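Local coordinates for protein DNA polymerase (Bacillus phage phi29, PDB 2PY5) that replicates the viral genome by protein-primed DNA synthesis with strand displacement, and proofreads the new strand with a 3'-5' exonuclease, at residues F[29-40]-F[167-178]. The protein carries 2 engineered substitutions. Sequence-based numbering, arbitrary orientation.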
loop_
_atom_site.group_PDB
_atom_site.type_symbol
_atom_site.label_atom_id
_atom_site.label_comp_id
_atom_site.label_asym_id
_atom_site.label_seq_id
_atom_site.Cartn_x
_atom_site.Cartn_y
_atom_site.Cartn_z
ATOM N N TYR F 29 -17.164 -19.999 -7.395
ATOM C CA TYR F 29 -17.481 -18.759 -8.118
ATOM C C TYR F 29 -18.867 -18.266 -7.775
ATOM O O TYR F 29 -19.738 -19.049 -7.479
ATOM C CB TYR F 29 -17.308 -18.903 -9.642
ATOM C CG TYR F 29 -18.267 -19.834 -10.355
ATOM C CD1 TYR F 29 -19.601 -19.457 -10.603
ATOM C CD2 TYR F 29 -17.840 -21.069 -10.819
ATOM C CE1 TYR F 29 -20.481 -20.301 -11.271
ATOM C CE2 TYR F 29 -18.713 -21.918 -11.491
ATOM C CZ TYR F 29 -20.036 -21.516 -11.722
ATOM O OH TYR F 29 -20.921 -22.346 -12.380
ATOM N N MET F 30 -19.047 -16.945 -7.805
ATOM C CA MET F 30 -20.327 -16.322 -7.480
ATOM C C MET F 30 -20.493 -15.069 -8.341
ATOM O O MET F 30 -19.614 -14.225 -8.374
ATOM C CB MET F 30 -20.395 -15.954 -5.989
ATOM C CG MET F 30 -21.682 -15.241 -5.600
ATOM S SD MET F 30 -21.898 -14.976 -3.832
ATOM C CE MET F 30 -22.400 -16.600 -3.294
ATOM N N ASN F 31 -21.648 -14.971 -9.016
ATOM C CA ASN F 31 -21.999 -13.827 -9.867
ATOM C C ASN F 31 -22.147 -12.595 -8.960
ATOM O O ASN F 31 -22.964 -12.587 -8.050
ATOM C CB ASN F 31 -23.295 -14.181 -10.594
ATOM C CG ASN F 31 -23.716 -13.170 -11.649
ATOM O OD1 ASN F 31 -24.393 -13.532 -12.623
ATOM N ND2 ASN F 31 -23.371 -11.935 -11.459
ATOM N N ILE F 32 -21.313 -11.592 -9.211
ATOM C CA ILE F 32 -21.242 -10.373 -8.396
ATOM C C ILE F 32 -22.551 -9.592 -8.424
ATOM O O ILE F 32 -22.916 -8.926 -7.440
ATOM C CB ILE F 32 -20.052 -9.498 -8.879
ATOM C CG1 ILE F 32 -18.739 -10.168 -8.486
ATOM C CG2 ILE F 32 -20.090 -8.073 -8.303
ATOM C CD1 ILE F 32 -17.495 -9.534 -9.125
ATOM N N GLU F 33 -23.260 -9.691 -9.543
ATOM C CA GLU F 33 -24.548 -9.011 -9.713
ATOM C C GLU F 33 -25.714 -9.814 -9.158
ATOM O O GLU F 33 -26.708 -9.231 -8.749
ATOM C CB GLU F 33 -24.794 -8.691 -11.193
ATOM C CG GLU F 33 -23.724 -7.798 -11.808
ATOM C CD GLU F 33 -24.001 -7.481 -13.266
ATOM O OE1 GLU F 33 -23.973 -8.418 -14.092
ATOM O OE2 GLU F 33 -24.248 -6.290 -13.582
ATOM N N ASP F 34 -25.598 -11.144 -9.153
ATOM C CA ASP F 34 -26.648 -12.034 -8.678
ATOM C C ASP F 34 -26.034 -13.093 -7.783
ATOM O O ASP F 34 -25.661 -14.186 -8.244
ATOM C CB ASP F 34 -27.377 -12.694 -9.857
ATOM C CG ASP F 34 -28.417 -13.719 -9.416
ATOM O OD1 ASP F 34 -28.800 -13.734 -8.220
ATOM O OD2 ASP F 34 -28.848 -14.520 -10.268
ATOM N N HIS F 35 -25.953 -12.776 -6.493
ATOM C CA HIS F 35 -25.238 -13.628 -5.542
ATOM C C HIS F 35 -25.924 -14.985 -5.362
ATOM O O HIS F 35 -25.410 -15.842 -4.654
ATOM C CB HIS F 35 -25.018 -12.912 -4.183
ATOM C CG HIS F 35 -24.321 -11.587 -4.293
ATOM N ND1 HIS F 35 -24.412 -10.623 -3.313
ATOM C CD2 HIS F 35 -23.555 -11.052 -5.272
ATOM C CE1 HIS F 35 -23.723 -9.554 -3.680
ATOM N NE2 HIS F 35 -23.191 -9.788 -4.865
ATOM N N SER F 36 -27.070 -15.194 -6.019
ATOM C CA SER F 36 -27.746 -16.491 -6.022
ATOM C C SER F 36 -27.156 -17.483 -7.037
ATOM O O SER F 36 -27.368 -18.690 -6.916
ATOM C CB SER F 36 -29.261 -16.321 -6.274
ATOM O OG SER F 36 -29.567 -16.210 -7.659
ATOM N N GLU F 37 -26.432 -16.975 -8.038
ATOM C CA GLU F 37 -25.768 -17.826 -9.030
ATOM C C GLU F 37 -24.340 -18.104 -8.581
ATOM O O GLU F 37 -23.469 -17.220 -8.640
ATOM C CB GLU F 37 -25.723 -17.153 -10.406
ATOM C CG GLU F 37 -25.108 -18.042 -11.479
ATOM C CD GLU F 37 -24.634 -17.293 -12.698
ATOM O OE1 GLU F 37 -25.166 -16.193 -12.985
ATOM O OE2 GLU F 37 -23.736 -17.823 -13.387
ATOM N N TYR F 38 -24.106 -19.328 -8.126
ATOM C CA TYR F 38 -22.809 -19.684 -7.596
ATOM C C TYR F 38 -22.591 -21.188 -7.684
ATOM O O TYR F 38 -23.539 -21.954 -7.812
ATOM C CB TYR F 38 -22.673 -19.182 -6.149
ATOM C CG TYR F 38 -23.288 -20.101 -5.128
ATOM C CD1 TYR F 38 -22.503 -21.019 -4.450
ATOM C CD2 TYR F 38 -24.639 -20.071 -4.863
ATOM C CE1 TYR F 38 -23.029 -21.868 -3.536
ATOM C CE2 TYR F 38 -25.191 -20.930 -3.936
ATOM C CZ TYR F 38 -24.375 -21.834 -3.280
ATOM O OH TYR F 38 -24.901 -22.704 -2.351
ATOM N N LYS F 39 -21.329 -21.589 -7.628
ATOM C CA LYS F 39 -20.994 -22.998 -7.615
ATOM C C LYS F 39 -19.690 -23.228 -6.869
ATOM O O LYS F 39 -18.735 -22.459 -7.006
ATOM C CB LYS F 39 -20.890 -23.540 -9.039
ATOM C CG LYS F 39 -20.680 -25.068 -9.060
ATOM C CD LYS F 39 -21.019 -25.728 -10.385
ATOM C CE LYS F 39 -20.693 -27.237 -10.353
ATOM N NZ LYS F 39 -21.653 -28.047 -9.525
ATOM N N ILE F 40 -19.682 -24.275 -6.057
ATOM C CA ILE F 40 -18.478 -24.742 -5.382
ATOM C C ILE F 40 -18.236 -26.198 -5.768
ATOM O O ILE F 40 -19.164 -27.015 -5.756
ATOM C CB ILE F 40 -18.622 -24.585 -3.856
ATOM C CG1 ILE F 40 -18.645 -23.094 -3.496
ATOM C CG2 ILE F 40 -17.495 -25.308 -3.109
ATOM C CD1 ILE F 40 -19.214 -22.801 -2.140
ATOM N N LYS F 167 -18.089 -20.309 0.361
ATOM C CA LYS F 167 -19.213 -19.495 -0.070
ATOM C C LYS F 167 -19.165 -18.104 0.576
ATOM O O LYS F 167 -19.438 -17.092 -0.076
ATOM C CB LYS F 167 -20.532 -20.178 0.285
ATOM C CG LYS F 167 -21.725 -19.555 -0.394
ATOM C CD LYS F 167 -22.983 -20.259 -0.021
ATOM C CE LYS F 167 -24.183 -19.573 -0.624
ATOM N NZ LYS F 167 -25.446 -20.280 -0.287
ATOM N N ASN F 168 -18.812 -18.058 1.855
ATOM C CA ASN F 168 -18.722 -16.781 2.576
ATOM C C ASN F 168 -17.597 -15.924 2.001
ATOM O O ASN F 168 -17.774 -14.713 1.776
ATOM C CB ASN F 168 -18.496 -17.033 4.068
ATOM C CG ASN F 168 -18.401 -15.759 4.873
ATOM O OD1 ASN F 168 -17.485 -15.594 5.684
ATOM N ND2 ASN F 168 -19.355 -14.849 4.668
ATOM N N ASP F 169 -16.436 -16.534 1.768
ATOM C CA ASP F 169 -15.298 -15.805 1.186
ATOM C C ASP F 169 -15.644 -15.162 -0.144
ATOM O O ASP F 169 -15.378 -13.972 -0.346
ATOM C CB ASP F 169 -14.090 -16.716 0.965
ATOM C CG ASP F 169 -13.324 -17.001 2.229
ATOM O OD1 ASP F 169 -13.690 -16.475 3.299
ATOM O OD2 ASP F 169 -12.334 -17.763 2.139
ATOM N N ILE F 170 -16.216 -15.933 -1.065
ATOM C CA ILE F 170 -16.547 -15.370 -2.385
ATOM C C ILE F 170 -17.700 -14.361 -2.299
ATOM O O ILE F 170 -17.743 -13.413 -3.064
ATOM C CB ILE F 170 -16.814 -16.462 -3.461
ATOM C CG1 ILE F 170 -18.073 -17.302 -3.158
ATOM C CG2 ILE F 170 -15.568 -17.349 -3.599
ATOM C CD1 ILE F 170 -18.256 -18.484 -4.133
ATOM N N GLN F 171 -18.614 -14.532 -1.346
ATOM C CA GLN F 171 -19.748 -13.620 -1.222
ATOM C C GLN F 171 -19.320 -12.290 -0.613
ATOM O O GLN F 171 -19.870 -11.258 -0.971
ATOM C CB GLN F 171 -20.889 -14.250 -0.409
ATOM C CG GLN F 171 -22.123 -13.348 -0.343
ATOM C CD GLN F 171 -23.377 -14.031 0.167
ATOM O OE1 GLN F 171 -24.298 -13.369 0.652
ATOM N NE2 GLN F 171 -23.431 -15.343 0.048
ATOM N N ILE F 172 -18.359 -12.310 0.313
ATOM C CA ILE F 172 -17.836 -11.047 0.875
ATOM C C ILE F 172 -17.275 -10.174 -0.256
ATOM O O ILE F 172 -17.615 -8.985 -0.365
ATOM C CB ILE F 172 -16.744 -11.300 1.928
ATOM C CG1 ILE F 172 -17.369 -11.829 3.219
ATOM C CG2 ILE F 172 -15.945 -9.995 2.214
ATOM C CD1 ILE F 172 -16.389 -12.568 4.102
ATOM N N ILE F 173 -16.419 -10.762 -1.089
ATOM C CA ILE F 173 -15.815 -10.020 -2.195
ATOM C C ILE F 173 -16.882 -9.631 -3.251
ATOM O O ILE F 173 -16.863 -8.515 -3.756
ATOM C CB ILE F 173 -14.621 -10.773 -2.807
ATOM C CG1 ILE F 173 -13.470 -10.882 -1.785
ATOM C CG2 ILE F 173 -14.147 -10.074 -4.076
ATOM C CD1 ILE F 173 -12.946 -9.527 -1.223
ATOM N N ALA F 174 -17.832 -10.518 -3.536
ATOM C CA ALA F 174 -18.946 -10.146 -4.426
ATOM C C ALA F 174 -19.718 -8.941 -3.907
ATOM O O ALA F 174 -20.039 -8.031 -4.667
ATOM C CB ALA F 174 -19.904 -11.323 -4.632
ATOM N N GLU F 175 -20.053 -8.946 -2.618
ATOM C CA GLU F 175 -20.829 -7.855 -2.025
ATOM C C GLU F 175 -20.047 -6.539 -2.055
ATOM O O GLU F 175 -20.601 -5.483 -2.366
ATOM C CB GLU F 175 -21.247 -8.202 -0.597
ATOM C CG GLU F 175 -22.309 -9.332 -0.535
ATOM C CD GLU F 175 -22.655 -9.783 0.881
ATOM O OE1 GLU F 175 -21.893 -9.474 1.823
ATOM O OE2 GLU F 175 -23.703 -10.444 1.051
ATOM N N ALA F 176 -18.769 -6.611 -1.703
ATOM C CA ALA F 176 -17.931 -5.413 -1.640
ATOM C C ALA F 176 -17.696 -4.843 -3.037
ATOM O O ALA F 176 -17.804 -3.634 -3.231
ATOM C CB ALA F 176 -16.597 -5.702 -0.940
ATOM N N LEU F 177 -17.388 -5.709 -4.002
ATOM C CA LEU F 177 -17.175 -5.236 -5.371
ATOM C C LEU F 177 -18.438 -4.639 -5.974
ATOM O O LEU F 177 -18.371 -3.624 -6.660
ATOM C CB LEU F 177 -16.661 -6.337 -6.275
ATOM C CG LEU F 177 -15.228 -6.766 -6.033
ATOM C CD1 LEU F 177 -14.916 -7.965 -6.892
ATOM C CD2 LEU F 177 -14.265 -5.612 -6.356
ATOM N N LEU F 178 -19.589 -5.247 -5.709
ATOM C CA LEU F 178 -20.832 -4.699 -6.249
ATOM C C LEU F 178 -21.099 -3.278 -5.716
ATOM O O LEU F 178 -21.467 -2.366 -6.479
ATOM C CB LEU F 178 -22.016 -5.630 -5.968
ATOM C CG LEU F 178 -23.327 -5.177 -6.619
ATOM C CD1 LEU F 178 -23.167 -5.069 -8.114
ATOM C CD2 LEU F 178 -24.439 -6.121 -6.260
#
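Met30, at the end of strand 24-31, and Ile32, just past it, pack on residues 167-178 of helix 160-182, forming the tight part of the contact. With CG anti to the backbone N (chi1 177°), the Met30 chain runs out over the helix and sets SD 3.6 Å from CB of Gln171; the bend at chi3 then turns CE along the Gln171 side chain. Nearer the strand, Met30 CB meets CD1 of Ile170. The CD1 methyl of Ile170 also presses on the strand backbone, 3.7 Å from C of Tyr29. The CA atoms of the two segments come nearest at Ile32, whose CA lies 4.6 Å from CA of Ala174. Ile32 CG2 packs on CB of Leu178, while CD1 crosses to CD1 of Leu177, 3.8 Å away. The turn folds the His35 ring back over the helix, where NE2 lies 3.6 Å from CB of Ala174 and CE1 is 3.5 Å from CG of Glu175. A weak bond from His35 NE2 to Ile32 O ties the ring to its own loop.

The side nearer solvent is looser. Lys167, extended throughout, crosses Tyr38 at about a right angle and lays CE over one ring face, 3.9 Å from the centroid, a CH-pi contact. Its NZ makes only a weak hydrogen bond to Tyr38 OH, which also bonds Tyr163.

Ile170 also touches Ala12, an engineered residue at a position essential for exonucleolysis, and the same helix carries Asp169, a magnesium ligand. A beta hairpin at the sheet edge, covered by this metal-binding helix, is characteristic of the DnaQ-like 3'-5' exonuclease fold of B-family polymerases.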